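Local coordinates for caspase recruitment domain-containing protein 19 (Homo sapiens, PDB 4FH0), which associates with BCL10 through CARD-CARD interaction and helps inhibit BCL10-induced activation of NF-kappa-B, the piece described being its caspase recruitment domain, at residues T6-L18 with L70-Y82. The protein carries 2 engineered substitutions. Numbering follows the deposited sequence. Where two conformers were deposited one is given.
Sequences TYCDRLVQDTPML and LQRSGERDCQEFY. Engineered in segment 6-18: M17 (natural residue Phe). With SO4 (sulfate ion), chain C.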
loop_
_atom_site.group_PDB
_atom_site.type_symbol
_atom_site.label_atom_id
_atom_site.label_comp_id
_atom_site.label_asym_id
_atom_site.label_seq_id
_atom_site.Cartn_x
_atom_site.Cartn_y
_atom_site.Cartn_z
ATOM N N THR A 6 -1.584 -13.375 9.865
ATOM C CA THR A 6 -2.155 -12.062 10.170
ATOM C C THR A 6 -1.973 -11.188 8.933
ATOM O O THR A 6 -1.173 -11.511 8.068
ATOM C CB THR A 6 -1.457 -11.391 11.362
ATOM O OG1 THR A 6 -0.133 -10.994 10.989
ATOM C CG2 THR A 6 -1.408 -12.323 12.570
ATOM N N TYR A 7 -2.715 -10.092 8.817
ATOM C CA TYR A 7 -2.489 -9.206 7.687
ATOM C C TYR A 7 -1.084 -8.637 7.668
ATOM O O TYR A 7 -0.565 -8.383 6.594
ATOM C CB TYR A 7 -3.489 -8.061 7.655
ATOM C CG TYR A 7 -4.802 -8.455 7.055
ATOM C CD1 TYR A 7 -4.939 -8.558 5.685
ATOM C CD2 TYR A 7 -5.902 -8.698 7.844
ATOM C CE1 TYR A 7 -6.098 -8.897 5.109
ATOM C CE2 TYR A 7 -7.118 -9.049 7.268
ATOM C CZ TYR A 7 -7.195 -9.149 5.884
ATOM O OH TYR A 7 -8.368 -9.480 5.258
ATOM N N CYS A 8 -0.478 -8.381 8.824
ATOM C CA CYS A 8 0.925 -7.934 8.930
ATOM C C CYS A 8 1.853 -8.973 8.341
ATOM O O CYS A 8 2.772 -8.681 7.595
ATOM C CB CYS A 8 1.344 -7.704 10.386
ATOM S SG CYS A 8 0.582 -6.291 11.189
ATOM N N ASP A 9 1.629 -10.230 8.716
ATOM C CA ASP A 9 2.452 -11.309 8.146
ATOM C C ASP A 9 2.277 -11.400 6.635
ATOM O O ASP A 9 3.248 -11.574 5.896
ATOM C CB ASP A 9 2.116 -12.693 8.730
ATOM C CG ASP A 9 2.357 -12.801 10.193
ATOM O OD1 ASP A 9 3.404 -12.320 10.675
ATOM O OD2 ASP A 9 1.473 -13.400 10.853
ATOM N N ARG A 10 1.046 -11.249 6.166
ATOM C CA ARG A 10 0.799 -11.292 4.732
ATOM C C ARG A 10 1.565 -10.176 4.037
ATOM O O ARG A 10 2.207 -10.388 3.002
ATOM C CB ARG A 10 -0.700 -11.177 4.434
ATOM C CG ARG A 10 -1.474 -12.411 4.843
ATOM C CD ARG A 10 -2.941 -12.328 4.432
ATOM N NE ARG A 10 -3.059 -12.245 2.987
ATOM C CZ ARG A 10 -4.120 -11.799 2.328
ATOM N NH1 ARG A 10 -5.207 -11.402 2.972
ATOM N NH2 ARG A 10 -4.073 -11.752 1.013
ATOM N N LEU A 11 1.509 -8.974 4.595
ATOM C CA LEU A 11 2.156 -7.835 3.951
ATOM C C LEU A 11 3.667 -8.024 3.883
ATOM O O LEU A 11 4.291 -7.705 2.862
ATOM C CB LEU A 11 1.799 -6.516 4.638
ATOM C CG LEU A 11 2.135 -5.281 3.795
ATOM C CD1 LEU A 11 1.413 -5.306 2.443
ATOM C CD2 LEU A 11 1.817 -4.014 4.547
ATOM N N VAL A 12 4.258 -8.528 4.960
ATOM C CA VAL A 12 5.683 -8.827 4.942
ATOM C C VAL A 12 5.979 -9.817 3.833
ATOM O O VAL A 12 6.921 -9.627 3.063
ATOM C CB VAL A 12 6.149 -9.372 6.309
ATOM C CG1 VAL A 12 7.527 -10.062 6.199
ATOM C CG2 VAL A 12 6.168 -8.250 7.331
ATOM N N GLN A 13 5.171 -10.865 3.736
ATOM C CA GLN A 13 5.377 -11.876 2.705
ATOM C C GLN A 13 5.272 -11.276 1.301
ATOM O O GLN A 13 6.096 -11.564 0.448
ATOM C CB GLN A 13 4.373 -13.030 2.830
ATOM C CG GLN A 13 4.609 -14.120 1.798
ATOM C CD GLN A 13 3.585 -15.256 1.849
ATOM O OE1 GLN A 13 2.744 -15.323 2.750
ATOM N NE2 GLN A 13 3.637 -16.135 0.851
ATOM N N ASP A 14 4.272 -10.428 1.087
ATOM C CA ASP A 14 3.969 -9.886 -0.229
ATOM C C ASP A 14 4.814 -8.696 -0.654
ATOM O O ASP A 14 4.715 -8.266 -1.800
ATOM C CB ASP A 14 2.499 -9.446 -0.270
ATOM C CG ASP A 14 1.528 -10.605 -0.268
ATOM O OD1 ASP A 14 1.926 -11.725 -0.653
ATOM O OD2 ASP A 14 0.344 -10.395 0.084
ATOM N N THR A 15 5.583 -8.119 0.255
ATOM C CA THR A 15 6.284 -6.868 -0.043
ATOM C C THR A 15 7.230 -6.918 -1.243
ATOM O O THR A 15 7.171 -6.041 -2.112
ATOM C CB THR A 15 6.956 -6.272 1.224
ATOM O OG1 THR A 15 5.942 -5.692 2.047
ATOM C CG2 THR A 15 7.944 -5.188 0.864
ATOM N N PRO A 16 8.091 -7.934 -1.323
ATOM C CA PRO A 16 8.967 -7.979 -2.502
ATOM C C PRO A 16 8.208 -8.034 -3.836
ATOM O O PRO A 16 8.581 -7.329 -4.776
ATOM C CB PRO A 16 9.845 -9.216 -2.235
ATOM C CG PRO A 16 9.876 -9.301 -0.777
ATOM C CD PRO A 16 8.505 -8.911 -0.307
HETATM N N MSE A 17 7.119 -8.784 -3.918
HETATM C CA MSE A 17 6.335 -8.796 -5.147
HETATM C C MSE A 17 5.641 -7.452 -5.392
HETATM O O MSE A 17 5.680 -6.930 -6.497
HETATM C CB MSE A 17 5.326 -9.939 -5.131
HETATM C CG MSE A 17 5.970 -11.266 -5.489
HETATM SE SE MSE A 17 4.665 -12.652 -5.867
HETATM C CE MSE A 17 3.860 -11.853 -7.449
ATOM N N LEU A 18 4.982 -6.917 -4.372
ATOM C CA LEU A 18 4.256 -5.640 -4.478
ATOM C C LEU A 18 5.132 -4.503 -4.959
ATOM O O LEU A 18 4.670 -3.611 -5.673
ATOM C CB LEU A 18 3.651 -5.248 -3.109
ATOM C CG LEU A 18 2.366 -5.952 -2.693
ATOM C CD1 LEU A 18 2.148 -5.750 -1.206
ATOM C CD2 LEU A 18 1.207 -5.374 -3.467
ATOM N N LEU A 70 3.214 0.763 7.063
ATOM C CA LEU A 70 2.067 -0.070 7.400
ATOM C C LEU A 70 2.471 -1.211 8.314
ATOM O O LEU A 70 1.752 -1.529 9.260
ATOM C CB LEU A 70 1.429 -0.613 6.126
ATOM C CG LEU A 70 0.828 0.418 5.175
ATOM C CD1 LEU A 70 0.577 -0.215 3.830
ATOM C CD2 LEU A 70 -0.457 1.005 5.739
ATOM N N GLN A 71 3.601 -1.846 8.022
ATOM C CA GLN A 71 4.062 -2.951 8.862
ATOM C C GLN A 71 4.303 -2.507 10.295
ATOM O O GLN A 71 4.018 -3.269 11.242
ATOM C CB GLN A 71 5.325 -3.600 8.273
ATOM C CG GLN A 71 5.057 -4.303 6.938
ATOM C CD GLN A 71 6.294 -4.633 6.134
ATOM O OE1 GLN A 71 7.401 -4.571 6.627
ATOM N NE2 GLN A 71 6.095 -5.009 4.887
ATOM N N ARG A 72 4.834 -1.300 10.482
ATOM C CA ARG A 72 5.102 -0.827 11.851
ATOM C C ARG A 72 3.827 -0.380 12.575
ATOM O O ARG A 72 3.750 -0.428 13.811
ATOM C CB ARG A 72 6.192 0.270 11.866
ATOM C CG ARG A 72 5.792 1.676 11.439
ATOM C CD ARG A 72 6.937 2.699 11.682
ATOM N NE ARG A 72 8.162 2.346 10.957
ATOM C CZ ARG A 72 8.525 2.824 9.763
ATOM N NH1 ARG A 72 7.772 3.701 9.119
ATOM N NH2 ARG A 72 9.653 2.406 9.202
ATOM N N SER A 73 2.819 0.008 11.829
ATOM C CA SER A 73 1.587 0.550 12.343
ATOM C C SER A 73 0.579 -0.476 12.688
ATOM O O SER A 73 -0.400 -0.136 13.250
ATOM C CB SER A 73 0.949 1.479 11.323
ATOM O OG SER A 73 1.723 2.574 11.076
ATOM N N GLY A 74 0.748 -1.701 12.292
ATOM C CA GLY A 74 -0.058 -2.786 12.806
ATOM C C GLY A 74 -1.146 -3.382 11.921
ATOM O O GLY A 74 -1.328 -3.018 10.761
ATOM N N GLU A 75 -1.881 -4.311 12.519
ATOM C CA GLU A 75 -2.811 -5.200 11.827
ATOM C C GLU A 75 -3.921 -4.459 11.091
ATOM O O GLU A 75 -4.211 -4.755 9.929
ATOM C CB GLU A 75 -3.414 -6.187 12.836
ATOM C CG GLU A 75 -4.310 -7.237 12.224
ATOM C CD GLU A 75 -3.549 -8.263 11.425
ATOM O OE1 GLU A 75 -2.299 -8.150 11.289
ATOM O OE2 GLU A 75 -4.216 -9.196 10.925
ATOM N N ARG A 76 -4.548 -3.503 11.761
ATOM C CA ARG A 76 -5.665 -2.782 11.157
ATOM C C ARG A 76 -5.220 -2.047 9.899
ATOM O O ARG A 76 -5.932 -1.984 8.891
ATOM C CB ARG A 76 -6.255 -1.785 12.163
ATOM N N ASP A 77 -4.034 -1.472 9.956
ATOM C CA ASP A 77 -3.523 -0.697 8.844
ATOM C C ASP A 77 -3.208 -1.619 7.679
ATOM O O ASP A 77 -3.514 -1.285 6.542
ATOM C CB ASP A 77 -2.320 0.128 9.285
ATOM C CG ASP A 77 -2.717 1.253 10.231
ATOM O OD1 ASP A 77 -3.751 1.118 10.911
ATOM O OD2 ASP A 77 -2.036 2.279 10.266
ATOM N N CYS A 78 -2.641 -2.716 7.920
ATOM C CA CYS A 78 -2.326 -3.681 6.886
ATOM C C CYS A 78 -3.626 -4.223 6.256
ATOM O O CYS A 78 -3.702 -4.403 5.053
ATOM C CB CYS A 78 -1.458 -4.796 7.465
ATOM S SG CYS A 78 0.208 -4.237 7.953
ATOM N N GLN A 79 -4.619 -4.502 7.064
ATOM C CA GLN A 79 -5.915 -4.938 6.546
ATOM C C GLN A 79 -6.518 -3.903 5.596
ATOM O O GLN A 79 -6.993 -4.245 4.510
ATOM C CB GLN A 79 -6.869 -5.207 7.708
ATOM C CG GLN A 79 -8.236 -5.660 7.238
ATOM C CD GLN A 79 -9.130 -6.177 8.362
ATOM O OE1 GLN A 79 -8.864 -5.978 9.549
ATOM N NE2 GLN A 79 -10.194 -6.859 7.983
ATOM N N GLU A 80 -6.476 -2.632 5.986
ATOM C CA GLU A 80 -7.015 -1.582 5.141
ATOM C C GLU A 80 -6.235 -1.477 3.843
ATOM O O GLU A 80 -6.817 -1.211 2.800
ATOM C CB GLU A 80 -7.043 -0.245 5.888
ATOM C CG GLU A 80 -7.973 -0.241 7.086
ATOM C CD GLU A 80 -9.440 -0.447 6.710
ATOM O OE1 GLU A 80 -9.853 -0.096 5.583
ATOM O OE2 GLU A 80 -10.188 -0.957 7.559
ATOM N N PHE A 81 -4.922 -1.669 3.898
ATOM C CA PHE A 81 -4.141 -1.665 2.678
ATOM C C PHE A 81 -4.638 -2.744 1.715
ATOM O O PHE A 81 -4.788 -2.491 0.525
ATOM C CB PHE A 81 -2.650 -1.856 2.957
ATOM C CG PHE A 81 -1.859 -2.038 1.713
ATOM C CD1 PHE A 81 -1.521 -0.953 0.921
ATOM C CD2 PHE A 81 -1.471 -3.301 1.311
ATOM C CE1 PHE A 81 -0.794 -1.137 -0.259
ATOM C CE2 PHE A 81 -0.793 -3.481 0.123
ATOM C CZ PHE A 81 -0.439 -2.401 -0.654
ATOM N N TYR A 82 -4.874 -3.962 2.209
ATOM C CA TYR A 82 -5.344 -5.025 1.324
ATOM C C TYR A 82 -6.690 -4.691 0.716
ATOM O O TYR A 82 -6.939 -5.008 -0.442
ATOM C CB TYR A 82 -5.374 -6.378 2.019
ATOM C CG TYR A 82 -3.997 -7.015 2.030
ATOM C CD1 TYR A 82 -3.135 -6.860 3.100
ATOM C CD2 TYR A 82 -3.547 -7.745 0.950
ATOM C CE1 TYR A 82 -1.872 -7.423 3.083
ATOM C CE2 TYR A 82 -2.290 -8.328 0.937
ATOM C CZ TYR A 82 -1.448 -8.157 1.991
ATOM O OH TYR A 82 -0.171 -8.699 1.978
HETATM S S SO4 C . -7.865 -9.663 1.073
HETATM O O1 SO4 C . -6.504 -9.861 0.564
HETATM O O2 SO4 C . -7.935 -10.123 2.456
HETATM O O3 SO4 C . -8.264 -8.267 0.952
HETATM O O4 SO4 C . -8.801 -10.463 0.260
#
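With CG anti to its carbonyl carbon (chi1 -82°), the Y82 side chain leans into helix 7-18 and settles as a knob among Y7, R10, L11 and D14. E75, its CG anti to the backbone N and its chain then bent at chi2 (71°), swings its carboxylate onto the first turn of that helix. There each oxygen takes one backbone N-H on its syn side, the donor tilted out of the carboxylate plane: OE2 that of Y7 N at 2.7 Å, OE1 that of C8 N at 3.1 Å. T6 and D9 close the same helix end with a capping box. The Y7 ring lies with one face over Q79, CA to ring centroid 3.9 Å in a CH-pi contact, while Y7 CD1 touches Y82 CD1, the two rings meeting obliquely. R10 lays its guanidinium on one face of the Y82 ring as a cation-pi pair, planes 27° apart. Deeper between the helices, L11 sits as a knob among C78, Q71, F81 and Y82, with CD2 3.8 Å from C78 SG and CD1 3.7 Å from F81 CE2. At the end of the Y82 ring, OH donates to D14 OD2 at 2.6 Å, on the anti side but tilted from the carboxylate plane; S98 OG hydrogen-bonds both this oxygen and R10 NE. A phenylalanine in place of Y82 would probably leave buried D14 OD2 without its short bond to the hydroxyl. C8 and C78 form a redox-active disulfide in this CARD, yet in the conformer given their SG atoms stand 3.9 Å apart, unbonded. Y7 OH and R10 NH1 donate to O2 of a sulfate, probably from the crystallisation liquor, also held by H93 and R99; R10 NH1 and NH2 reach its O1. Helices 7-18 and 75-88 are thus joined by carboxylate and hydroxyl, and R10, H93 and R99 are likely to attract anions.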